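Local coordinates for ureidoglycolate hydrolase (Arabidopsis thaliana, PDB 4PXB), which catalyses the manganese-dependent hydrolysis of (S)-ureidoglycolate to glyoxylate, ammonium and carbon dioxide, the closing step of plant purine nitrogen recovery, at residues Gly100-Val105 with Pro404-Ser409; Thr135-Thr140 with Tyr377-Phe382; Ala227-Ala232 with Arg307-Ala312. The protein carries 1 engineered substitution. All coordinates share one frame; numbering follows the deposited sequence.

In the fold
Contacts 1 and 2 meet at the dinuclear manganese site, and contact 3 approaches the same bound (S)-ureidoglycolate from its carboxylate end. Asp103 OD2 of contact 1 and Glu138 OE2 of contact 2 lie 3.4 Å apart, two like charges drawn together by the manganese ion of chain D that both bind. Contact 2 also touches contact 3, where Tyr377 CD1 packs 3.3 Å from Arg307 NH1. Contacts 1 and 3 do not touch: their nearest atoms are about 9 Å apart, and the ligand spans the space between metals and arginine. Along the chain, contact 3 is nested within contact 2, and contact 2 within contact 1.

Contact 1 (Gly100-Val105 with Pro404-Ser409); sequences GKYDGV and PEEYSS. With MN (manganese (II) ion), chain C; MN (manganese (II) ion), chain D; UGC ((2S)-(carbamoylamino)(hydroxy)ethanoic acid), chain E.
Glu406 OE1 is gripped by two successive backbone amides, those of Tyr102 and Asp103, in the metal-binding loop of an M20-family dinuclear site. Tyr102 N donates over 2.8 Å and meets Glu406 OE1 nearly along its C-O axis. Asp103 N comes to the same oxygen over 2.9 Å but from above the carboxylate, 49° out of its plane. A long acidic side chain suits this place: Glu406 CG is anti to the backbone N (chi1 -177°) and the chain stays extended beyond it, carrying the carboxylate across to the loop. Gly100 suits its own place because a beta carbon there would run into Glu406 OE1.

The other oxygen, Glu406 OE2, accepts from Ser401 OG and from a water at 2.7 Å that also takes the N-H of Gly100. Glu406 is thus a second-shell residue, holding the backbone from which Asp103 turns its carboxylate toward the metals. Asp103 OD1 binds the manganese ion of chain C and OD2 that of chain D, each at 2.2 Å, so one aspartate bridges the pair; His92 and His208 help complete the first site, Glu138 and His402 the second.

Beside this polar core, Tyr102 gives its flat ring to the backbone of 404-409. Tyr407 CA makes an off-centre CH-pi contact, 4.2 Å from the Tyr102 ring centroid. The two tyrosines lie side by side and point the same way, with Tyr102 OH 3.5 Å from Tyr407 CD1. Ser408 N sits over the centre of one Tyr102 ring face, 3.8 Å above its plane.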
# COMPACT_ATOMS: atom_id res chain seq x y z
N GLY A 100 -17.47 -3.78 -9.86
CA GLY A 100 -18.36 -4.51 -10.75
C GLY A 100 -18.42 -3.96 -12.17
O GLY A 100 -17.66 -3.04 -12.52
N LYS A 101 -19.31 -4.55 -12.97
CA LYS A 101 -19.42 -4.25 -14.39
C LYS A 101 -20.59 -3.31 -14.72
O LYS A 101 -20.77 -2.95 -15.89
CB LYS A 101 -19.68 -5.54 -15.20
CG LYS A 101 -18.73 -6.70 -14.93
CD LYS A 101 -19.04 -7.88 -15.87
CE LYS A 101 -20.44 -8.43 -15.70
NZ LYS A 101 -20.67 -9.67 -16.51
N TYR A 102 -21.39 -2.94 -13.72
CA TYR A 102 -22.66 -2.24 -13.99
C TYR A 102 -22.71 -0.78 -13.53
O TYR A 102 -23.41 0.06 -14.11
CB TYR A 102 -23.84 -3.00 -13.36
CG TYR A 102 -24.00 -4.41 -13.90
CD1 TYR A 102 -24.91 -4.68 -14.92
CD2 TYR A 102 -23.24 -5.46 -13.39
CE1 TYR A 102 -25.06 -5.97 -15.42
CE2 TYR A 102 -23.39 -6.75 -13.89
CZ TYR A 102 -24.30 -7.00 -14.90
OH TYR A 102 -24.43 -8.28 -15.40
N ASP A 103 -21.98 -0.49 -12.46
CA ASP A 103 -21.87 0.87 -11.95
C ASP A 103 -21.40 1.81 -13.06
O ASP A 103 -20.33 1.60 -13.64
CB ASP A 103 -20.86 0.84 -10.80
CG ASP A 103 -20.69 2.16 -10.13
OD1 ASP A 103 -21.45 3.09 -10.42
OD2 ASP A 103 -19.79 2.26 -9.30
N GLY A 104 -22.20 2.83 -13.37
CA GLY A 104 -21.86 3.81 -14.38
C GLY A 104 -22.16 3.31 -15.79
O GLY A 104 -22.86 3.97 -16.56
N VAL A 105 -21.61 2.14 -16.12
CA VAL A 105 -21.70 1.59 -17.46
C VAL A 105 -23.14 1.44 -17.97
O VAL A 105 -23.42 1.70 -19.15
CB VAL A 105 -21.00 0.22 -17.52
CG1 VAL A 105 -21.11 -0.39 -18.92
CG2 VAL A 105 -19.54 0.36 -17.11
N PRO A 404 -17.31 -7.28 -7.29
CA PRO A 404 -17.67 -8.05 -8.49
C PRO A 404 -19.03 -8.78 -8.42
O PRO A 404 -19.51 -9.25 -9.46
CB PRO A 404 -16.52 -9.07 -8.62
CG PRO A 404 -15.91 -9.14 -7.26
CD PRO A 404 -16.04 -7.75 -6.70
N GLU A 405 -19.62 -8.88 -7.22
CA GLU A 405 -20.94 -9.52 -7.05
C GLU A 405 -22.06 -8.60 -7.52
O GLU A 405 -23.24 -9.00 -7.56
CB GLU A 405 -21.15 -9.90 -5.58
CG GLU A 405 -20.31 -11.09 -5.10
CD GLU A 405 -18.88 -10.72 -4.71
OE1 GLU A 405 -18.56 -9.51 -4.59
OE2 GLU A 405 -18.06 -11.65 -4.51
N GLU A 406 -21.71 -7.37 -7.86
CA GLU A 406 -22.67 -6.41 -8.43
C GLU A 406 -23.37 -7.00 -9.65
O GLU A 406 -22.72 -7.61 -10.51
CB GLU A 406 -21.92 -5.15 -8.83
CG GLU A 406 -22.79 -4.03 -9.38
CD GLU A 406 -21.92 -2.88 -9.80
OE1 GLU A 406 -21.46 -2.89 -10.96
OE2 GLU A 406 -21.65 -2.00 -8.95
N TYR A 407 -24.69 -6.83 -9.73
CA TYR A 407 -25.48 -7.46 -10.79
C TYR A 407 -26.85 -6.81 -10.97
O TYR A 407 -27.57 -6.56 -10.00
CB TYR A 407 -25.69 -8.96 -10.50
CG TYR A 407 -26.46 -9.67 -11.60
CD1 TYR A 407 -25.81 -10.15 -12.73
CD2 TYR A 407 -27.84 -9.86 -11.51
CE1 TYR A 407 -26.50 -10.80 -13.74
CE2 TYR A 407 -28.55 -10.51 -12.53
CZ TYR A 407 -27.86 -10.97 -13.64
OH TYR A 407 -28.53 -11.61 -14.67
N SER A 408 -27.20 -6.53 -12.22
CA SER A 408 -28.56 -6.19 -12.58
C SER A 408 -28.94 -7.02 -13.81
O SER A 408 -28.12 -7.20 -14.72
CB SER A 408 -28.67 -4.68 -12.84
OG SER A 408 -30.02 -4.33 -13.11
N SER A 409 -30.15 -7.58 -13.83
CA SER A 409 -30.53 -8.51 -14.90
C SER A 409 -30.74 -7.79 -16.23
O SER A 409 -31.01 -6.58 -16.25
CB SER A 409 -31.80 -9.28 -14.51
OG SER A 409 -32.93 -8.42 -14.62
MN MN C . -21.66 5.30 -10.58
MN MN D . -19.16 4.03 -8.11
O3 UGC E . -18.78 6.44 -3.94
C3 UGC E . -19.70 6.69 -4.76
O4 UGC E . -20.76 7.31 -4.39
C2 UGC E . -19.61 6.15 -6.14
O2 UGC E . -18.39 6.08 -6.73
N2 UGC E . -20.59 6.74 -7.00
C1 UGC E . -21.50 5.66 -7.26
O1 UGC E . -21.24 4.58 -6.72
N1 UGC E . -22.65 5.80 -8.10
O HOH W 1 -18.99 -1.44 -8.96
O HOH W 2 -20.46 -6.91 -11.75
O HOH W 3 -22.34 7.52 -10.69
O HOH W 4 -19.59 6.07 -9.32

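Contact 2 (Thr135-Thr140 with Tyr377-Phe382); sequences TSAEPT and YHDSLF. Engineered in segment 135-140: Ala137 (natural residue Glu). With MN (manganese (II) ion), chain D; UGC ((2S)-(carbamoylamino)(hydroxy)ethanoic acid), chain E.
Tyr377 and Pro139 meet because the tyrosine takes the crowded position, with CG between its backbone N and carbonyl carbon (chi1 56°), which swings the ring toward 135-140 until Tyr377 OH lies 3.6 Å from Pro139 CD. Asp379 instead turns CG anti to its carbonyl carbon (chi1 -68°), and its OD2 comes 3.5 Å from the methyl of Ala137, an engineered residue that replaces the natural glutamate. One water donates to both Asp379 OD1 and Ser136 O; the same Asp379 oxygen also accepts from Ser149 OG.

The Tyr377 ring suits a pocket wall: its edge faces Ala137 O, while UGC O4 lies 3.3 Å above one face, toward the rim. That same UGC O4 accepts from Tyr377 N over 3.1 Å, and Tyr377 O receives a weak bond from UGC N2. With an alanine here the ring is gone, and the ligand carboxylate and the Pro139 ring would probably lose their shared neighbour, though the backbone bonds could remain. Across the pocket Glu138 OE2 binds the manganese ion of chain D at 2.3 Å. Metal ligand and substrate-binding backbone thus face one another across the substrate pocket of an M20-family dinuclear hydrolase.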
# COMPACT_ATOMS: atom_id res chain seq x y z
N THR A 135 -15.89 12.10 -18.13
CA THR A 135 -14.51 11.62 -18.25
C THR A 135 -14.12 10.71 -17.09
O THR A 135 -13.31 9.80 -17.26
CB THR A 135 -13.50 12.79 -18.41
OG1 THR A 135 -12.27 12.30 -18.94
CG2 THR A 135 -13.24 13.49 -17.06
N SER A 136 -14.73 10.93 -15.93
CA SER A 136 -14.47 10.12 -14.74
C SER A 136 -15.43 10.54 -13.64
O SER A 136 -15.67 11.74 -13.46
CB SER A 136 -13.03 10.34 -14.25
OG SER A 136 -12.85 9.85 -12.93
N ALA A 137 -15.98 9.58 -12.91
CA ALA A 137 -16.76 9.91 -11.72
C ALA A 137 -16.04 9.47 -10.44
O ALA A 137 -16.27 10.04 -9.37
CB ALA A 137 -18.15 9.29 -11.79
N GLU A 138 -15.14 8.49 -10.55
CA GLU A 138 -14.51 7.92 -9.36
C GLU A 138 -13.25 8.68 -8.96
O GLU A 138 -12.52 9.18 -9.81
CB GLU A 138 -14.16 6.45 -9.60
CG GLU A 138 -15.34 5.60 -10.07
CD GLU A 138 -16.36 5.34 -8.97
OE1 GLU A 138 -16.35 6.01 -7.90
OE2 GLU A 138 -17.20 4.44 -9.18
N PRO A 139 -13.00 8.76 -7.64
CA PRO A 139 -11.89 9.57 -7.12
C PRO A 139 -10.57 8.80 -7.08
O PRO A 139 -9.61 9.30 -6.51
CB PRO A 139 -12.34 9.87 -5.68
CG PRO A 139 -13.13 8.62 -5.29
CD PRO A 139 -13.83 8.16 -6.57
N THR A 140 -10.53 7.63 -7.70
CA THR A 140 -9.39 6.71 -7.59
C THR A 140 -8.03 7.31 -7.90
O THR A 140 -7.07 7.12 -7.13
CB THR A 140 -9.60 5.49 -8.50
OG1 THR A 140 -10.89 4.94 -8.22
CG2 THR A 140 -8.50 4.43 -8.29
N TYR A 377 -23.11 9.25 -4.56
CA TYR A 377 -23.10 10.48 -5.34
C TYR A 377 -22.93 10.10 -6.80
O TYR A 377 -22.57 8.96 -7.12
CB TYR A 377 -22.00 11.46 -4.85
CG TYR A 377 -20.60 10.87 -4.84
CD1 TYR A 377 -20.01 10.46 -3.65
CD2 TYR A 377 -19.87 10.75 -6.02
CE1 TYR A 377 -18.72 9.94 -3.64
CE2 TYR A 377 -18.58 10.22 -6.02
CZ TYR A 377 -18.02 9.82 -4.82
OH TYR A 377 -16.75 9.29 -4.81
N HIS A 378 -23.22 11.04 -7.69
CA HIS A 378 -23.23 10.77 -9.13
C HIS A 378 -22.92 12.06 -9.84
O HIS A 378 -23.01 13.14 -9.25
CB HIS A 378 -24.62 10.34 -9.59
CG HIS A 378 -25.13 9.11 -8.90
ND1 HIS A 378 -24.77 7.83 -9.28
CD2 HIS A 378 -25.99 8.97 -7.86
CE1 HIS A 378 -25.37 6.96 -8.50
NE2 HIS A 378 -26.12 7.62 -7.63
N ASP A 379 -22.60 11.97 -11.13
CA ASP A 379 -22.41 13.17 -11.93
C ASP A 379 -23.66 14.06 -11.91
O ASP A 379 -23.57 15.29 -12.03
CB ASP A 379 -22.01 12.78 -13.36
CG ASP A 379 -20.62 12.15 -13.41
OD1 ASP A 379 -19.63 12.86 -13.09
OD2 ASP A 379 -20.51 10.95 -13.78
N SER A 380 -24.82 13.42 -11.72
CA SER A 380 -26.09 14.14 -11.59
C SER A 380 -26.02 15.19 -10.49
O SER A 380 -26.67 16.23 -10.58
CB SER A 380 -27.22 13.16 -11.25
OG SER A 380 -27.48 12.30 -12.35
N LEU A 381 -25.26 14.90 -9.44
CA LEU A 381 -25.11 15.85 -8.34
C LEU A 381 -24.59 17.19 -8.84
O LEU A 381 -25.08 18.25 -8.43
CB LEU A 381 -24.18 15.28 -7.26
CG LEU A 381 -23.88 16.18 -6.06
CD1 LEU A 381 -25.15 16.46 -5.28
CD2 LEU A 381 -22.84 15.50 -5.16
N PHE A 382 -23.63 17.15 -9.75
CA PHE A 382 -23.06 18.39 -10.27
C PHE A 382 -23.76 18.94 -11.51
O PHE A 382 -23.82 20.17 -11.68
CB PHE A 382 -21.55 18.24 -10.44
CG PHE A 382 -20.88 17.86 -9.16
CD1 PHE A 382 -20.58 18.81 -8.21
CD2 PHE A 382 -20.63 16.52 -8.87
CE1 PHE A 382 -20.00 18.47 -7.02
CE2 PHE A 382 -20.06 16.16 -7.67
CZ PHE A 382 -19.74 17.14 -6.74
MN MN D . -19.16 4.03 -8.11
O3 UGC E . -18.78 6.44 -3.94
C3 UGC E . -19.70 6.69 -4.76
O4 UGC E . -20.76 7.31 -4.39
C2 UGC E . -19.61 6.15 -6.14
O2 UGC E . -18.39 6.08 -6.73
N2 UGC E . -20.59 6.74 -7.00
C1 UGC E . -21.50 5.66 -7.26
O1 UGC E . -21.24 4.58 -6.72
N1 UGC E . -22.65 5.80 -8.10
O HOH W 5 -17.31 13.50 -14.02
O HOH W 4 -19.59 6.07 -9.32

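Contact 3 (Ala227-Ala232 with Arg307-Ala312); sequences AIAAPA and RDIDEA. With UGC ((2S)-(carbamoylamino)(hydroxy)ethanoic acid), chain E.
Backbone hydrogen bonds join Ala230 and Asp308 in both directions, an antiparallel hydrogen-bonded pair where strands 222-239 and 295-308 run side by side. Ala230-Ala232 and 307-312 belong to the region involved in dimerization, and Gly246 of the second subunit packs on the substrate-binding Arg307. Ala230 N donates to Asp308 O over 2.9 Å, and Asp308 N returns a longer bond of 3.3 Å to Ala230 O. The next pair, Pro231 with Arg307, is non-hydrogen-bonded; a proline, which has no N-H to give, fits there.

Apolar packing is light, for the alanines offer only methyls; their small size suits the close backbones, 4.1 Å between Ala229 CA and Ile309 CA. Ile309, whose beta carbon points away, brings its CD1 back to segment 227-232, with CG1 anti to the backbone N (chi1 -177°), and reaches Ala229 CA at 3.9 Å, in the short break of the strand. On the face bearing Pro231, Arg307 lays its CG 4.0 Å from Pro231 CA before the side chain runs on, extended as far as NE.

Polar side chains serve the chain turn and the ligand. Asp308 OD1 accepts from Asp310 N over 3.0 Å, an Asx turn that leads from strand to helix, while Asp308 OD2 takes Thr279 OG1 and a salt bridge to Arg313. The guanidinium of Arg307 pairs both its terminal nitrogens with the ligand carboxylate: NH1 bonds UGC O4 over 2.7 Å, and NH2 bonds UGC O3, near the guanidinium plane, over 2.6 Å. Asp305 makes a salt bridge to Arg307 NE.

Two charged N-H groups against two carboxylate oxygens probably select a substrate with an acid end, and Asp305 is likely to limit rotation of the guanidinium that recognises it.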
# COMPACT_ATOMS: atom_id res chain seq x y z
N ALA A 227 -33.56 13.06 -4.66
CA ALA A 227 -32.45 13.80 -4.07
C ALA A 227 -31.20 12.94 -3.99
O ALA A 227 -31.28 11.72 -4.02
CB ALA A 227 -32.84 14.29 -2.68
N ILE A 228 -30.04 13.59 -3.87
CA ILE A 228 -28.76 12.90 -3.74
C ILE A 228 -28.07 13.34 -2.43
O ILE A 228 -27.94 14.54 -2.18
CB ILE A 228 -27.84 13.20 -4.96
CG1 ILE A 228 -28.54 12.77 -6.26
CG2 ILE A 228 -26.48 12.49 -4.81
CD1 ILE A 228 -27.87 13.25 -7.54
N ALA A 229 -27.65 12.39 -1.61
CA ALA A 229 -27.03 12.68 -0.31
C ALA A 229 -25.76 13.52 -0.44
O ALA A 229 -25.13 13.55 -1.50
CB ALA A 229 -26.73 11.38 0.43
N ALA A 230 -25.39 14.22 0.63
CA ALA A 230 -24.25 15.14 0.61
C ALA A 230 -22.93 14.43 0.91
O ALA A 230 -22.74 13.91 2.01
CB ALA A 230 -24.47 16.27 1.61
N PRO A 231 -22.00 14.43 -0.06
CA PRO A 231 -20.73 13.71 0.10
C PRO A 231 -19.54 14.58 0.53
O PRO A 231 -19.43 15.74 0.12
CB PRO A 231 -20.48 13.17 -1.31
CG PRO A 231 -21.03 14.25 -2.20
CD PRO A 231 -22.21 14.87 -1.46
N ALA A 232 -18.66 14.01 1.33
CA ALA A 232 -17.40 14.67 1.67
C ALA A 232 -16.28 13.64 1.73
O ALA A 232 -16.52 12.45 1.94
CB ALA A 232 -17.50 15.39 3.02
N ARG A 307 -20.73 10.81 4.53
CA ARG A 307 -21.90 11.35 3.85
C ARG A 307 -23.13 11.31 4.74
O ARG A 307 -23.18 10.55 5.71
CB ARG A 307 -22.22 10.54 2.58
CG ARG A 307 -21.00 10.07 1.81
CD ARG A 307 -21.36 9.23 0.63
NE ARG A 307 -20.18 8.54 0.11
CZ ARG A 307 -20.15 7.94 -1.07
NH1 ARG A 307 -21.23 7.95 -1.84
NH2 ARG A 307 -19.04 7.34 -1.47
N ASP A 308 -24.13 12.11 4.38
CA ASP A 308 -25.42 12.04 5.04
C ASP A 308 -26.42 12.76 4.13
O ASP A 308 -26.03 13.64 3.36
CB ASP A 308 -25.37 12.71 6.42
CG ASP A 308 -26.53 12.32 7.32
OD1 ASP A 308 -27.66 12.13 6.80
OD2 ASP A 308 -26.34 12.19 8.55
N ILE A 309 -27.69 12.38 4.20
CA ILE A 309 -28.70 13.13 3.44
C ILE A 309 -28.84 14.52 4.05
O ILE A 309 -29.14 15.49 3.35
CB ILE A 309 -30.07 12.39 3.38
CG1 ILE A 309 -31.07 13.16 2.51
CG2 ILE A 309 -30.65 12.17 4.76
CD1 ILE A 309 -30.57 13.49 1.12
N ASP A 310 -28.58 14.62 5.35
CA ASP A 310 -28.63 15.90 6.05
C ASP A 310 -27.24 16.53 6.11
O ASP A 310 -26.34 15.99 6.76
CB ASP A 310 -29.18 15.73 7.46
CG ASP A 310 -29.39 17.05 8.17
OD1 ASP A 310 -28.41 17.61 8.69
OD2 ASP A 310 -30.54 17.55 8.17
N GLU A 311 -27.08 17.68 5.46
CA GLU A 311 -25.76 18.31 5.33
C GLU A 311 -25.16 18.72 6.68
O GLU A 311 -23.96 18.54 6.91
CB GLU A 311 -25.84 19.52 4.40
CG GLU A 311 -24.49 20.10 4.00
CD GLU A 311 -24.64 21.25 3.02
OE1 GLU A 311 -25.79 21.62 2.70
OE2 GLU A 311 -23.61 21.78 2.56
N ALA A 312 -25.99 19.26 7.57
CA ALA A 312 -25.51 19.72 8.87
C ALA A 312 -24.99 18.56 9.73
O ALA A 312 -23.95 18.68 10.37
CB ALA A 312 -26.60 20.49 9.60
O3 UGC E . -18.78 6.44 -3.94
C3 UGC E . -19.70 6.69 -4.76
O4 UGC E . -20.76 7.31 -4.39
C2 UGC E . -19.61 6.15 -6.14
O2 UGC E . -18.39 6.08 -6.73
N2 UGC E . -20.59 6.74 -7.00
C1 UGC E . -21.50 5.66 -7.26
O1 UGC E . -21.24 4.58 -6.72
N1 UGC E . -22.65 5.80 -8.10